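Glutathione-specific gamma-glutamylcyclotransferase (Saccharomyces cerevisiae S288c, PDB 5HWK) cleaves glutathione into 5-oxo-L-proline and the dipeptide Cys-Gly, leaving other gamma-glutamyl peptides untouched. Local coordinates at residues 181-186 / 191-196. Residues are numbered along the deposited sequence; the frame is centred on the assembly and turned at random. Where two conformers were deposited one is given.
Sequences KVIAVS and GSNYEY
Asn193, the first residue of helix 193-205, lies against Ile183 of helix 176-185, and this is the tight part of the contact. A chi1 of -162° swings the amide of Asn193 away from its backbone N and across the isoleucine, the two side chains crossing at about a right angle with OD1 3.7 Å from Ile183 CG1, while CB of Ser186 reaches the same oxygen from the loop. OD1 takes its hydrogen bond from the backbone N of Arg55, in strand 54-61. One direct bond joins the backbones: Asn193 N gives a nearly straight bond of 3.0 Å to Ser186 O, approaching from above the carbonyl plane. On the looser side a single water bridges the segments, donating to Ile183 O (2.7 Å) and Ser186 O and accepting from Tyr194 N (3.0 Å). Ser192 is the N-cap, its OG accepting from Glu195 N at 2.9 Å. An alanine in place of Asn193 would probably leave Arg55 N without its acceptor and open a gap beside Ile183. The first two N-H groups of helix 193-205 are thus met by the carbonyls of Ile183 and Ser186, one directly and one through water, a polar joint between consecutive helices linked by a short two-stranded hairpin.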
loop_
_atom_site.group_PDB
_atom_site.type_symbol
_atom_site.label_atom_id
_atom_site.label_comp_id
_atom_site.label_asym_id
_atom_site.label_seq_id
_atom_site.Cartn_x
_atom_site.Cartn_y
_atom_site.Cartn_z
ATOM N N LYS A 181 -9.116 8.863 15.141
ATOM C CA LYS A 181 -9.144 8.896 16.605
ATOM C C LYS A 181 -8.107 7.938 17.162
ATOM O O LYS A 181 -7.432 8.235 18.148
ATOM C CB LYS A 181 -10.537 8.504 17.109
ATOM C CG LYS A 181 -11.543 9.617 16.994
ATOM N N VAL A 182 -7.955 6.772 16.543
ATOM C CA VAL A 182 -6.910 5.845 16.986
ATOM C C VAL A 182 -5.510 6.372 16.654
ATOM O O VAL A 182 -4.613 6.409 17.517
ATOM C CB VAL A 182 -7.147 4.456 16.368
ATOM C CG1 VAL A 182 -5.989 3.555 16.749
ATOM C CG2 VAL A 182 -8.526 3.904 16.826
ATOM N N ILE A 183 -5.298 6.806 15.412
ATOM C CA ILE A 183 -3.956 7.228 15.027
ATOM C C ILE A 183 -3.466 8.372 15.907
ATOM O O ILE A 183 -2.280 8.436 16.253
ATOM C CB ILE A 183 -3.901 7.589 13.534
ATOM C CG1 ILE A 183 -4.118 6.311 12.705
ATOM C CG2 ILE A 183 -2.523 8.213 13.173
ATOM C CD1 ILE A 183 -4.200 6.658 11.249
ATOM N N ALA A 184 -4.367 9.249 16.329
ATOM C CA ALA A 184 -3.961 10.450 17.041
ATOM C C ALA A 184 -3.456 10.139 18.439
ATOM O O ALA A 184 -2.746 10.964 19.013
ATOM C CB ALA A 184 -5.166 11.371 17.150
ATOM N N VAL A 185 -3.828 9.000 19.023
ATOM C CA VAL A 185 -3.432 8.671 20.400
ATOM C C VAL A 185 -2.460 7.504 20.520
ATOM O O VAL A 185 -1.876 7.309 21.595
ATOM C CB VAL A 185 -4.655 8.441 21.313
ATOM C CG1 VAL A 185 -5.522 9.710 21.360
ATOM C CG2 VAL A 185 -5.406 7.170 20.905
ATOM N N SER A 186 -2.276 6.710 19.485
ATOM C CA SER A 186 -1.555 5.465 19.659
ATOM C C SER A 186 -0.049 5.651 19.471
ATOM O O SER A 186 0.426 6.591 18.812
ATOM C CB SER A 186 -2.081 4.394 18.682
ATOM O OG SER A 186 -3.457 4.055 18.925
ATOM N N GLY A 191 7.467 4.146 17.711
ATOM C CA GLY A 191 7.122 5.553 17.788
ATOM C C GLY A 191 5.650 5.729 17.619
ATOM O O GLY A 191 4.855 4.772 17.715
ATOM N N SER A 192 5.242 6.955 17.391
ATOM C CA SER A 192 3.825 7.252 17.411
ATOM C C SER A 192 3.176 6.761 16.128
ATOM O O SER A 192 3.803 6.646 15.050
ATOM C CB SER A 192 3.542 8.742 17.548
ATOM O OG SER A 192 3.947 9.416 16.374
ATOM N N ASN A 193 1.894 6.489 16.219
ATOM C CA ASN A 193 1.160 6.096 15.010
ATOM C C ASN A 193 1.094 7.293 14.063
ATOM O O ASN A 193 1.148 7.127 12.836
ATOM C CB ASN A 193 -0.237 5.650 15.446
ATOM C CG ASN A 193 -0.995 4.800 14.411
ATOM O OD1 ASN A 193 -1.972 4.191 14.820
ATOM N ND2 ASN A 193 -0.533 4.712 13.167
ATOM N N TYR A 194 1.082 8.515 14.614
ATOM C CA TYR A 194 1.089 9.699 13.769
ATOM C C TYR A 194 2.347 9.776 12.925
ATOM O O TYR A 194 2.276 10.145 11.742
ATOM C CB TYR A 194 0.986 10.920 14.683
ATOM C CG TYR A 194 1.189 12.267 14.066
ATOM C CD1 TYR A 194 0.324 12.771 13.089
ATOM C CD2 TYR A 194 2.139 13.131 14.595
ATOM C CE1 TYR A 194 0.505 14.067 12.591
ATOM C CE2 TYR A 194 2.321 14.354 14.102
ATOM C CZ TYR A 194 1.512 14.829 13.116
ATOM O OH TYR A 194 1.741 16.119 12.699
ATOM N N GLU A 195 3.505 9.465 13.521
ATOM C CA GLU A 195 4.765 9.471 12.763
ATOM C C GLU A 195 4.679 8.494 11.576
ATOM O O GLU A 195 5.190 8.799 10.494
ATOM C CB GLU A 195 5.935 9.062 13.655
ATOM C CG GLU A 195 7.243 9.138 12.930
ATOM C CD GLU A 195 8.433 8.459 13.648
ATOM O OE1 GLU A 195 8.237 7.494 14.441
ATOM O OE2 GLU A 195 9.580 8.838 13.346
ATOM N N TYR A 196 4.127 7.295 11.782
ATOM C CA TYR A 196 3.972 6.375 10.656
ATOM C C TYR A 196 3.169 7.009 9.514
ATOM O O TYR A 196 3.570 6.941 8.335
ATOM C CB TYR A 196 3.284 5.118 11.147
ATOM C CG TYR A 196 2.927 4.098 10.110
ATOM C CD1 TYR A 196 1.696 4.157 9.449
ATOM C CD2 TYR A 196 3.805 3.049 9.821
ATOM C CE1 TYR A 196 1.347 3.203 8.499
ATOM C CE2 TYR A 196 3.467 2.062 8.870
ATOM C CZ TYR A 196 2.263 2.169 8.192
ATOM O OH TYR A 196 1.879 1.183 7.292
HETATM O O HOH W 1 0.095 8.961 17.393
#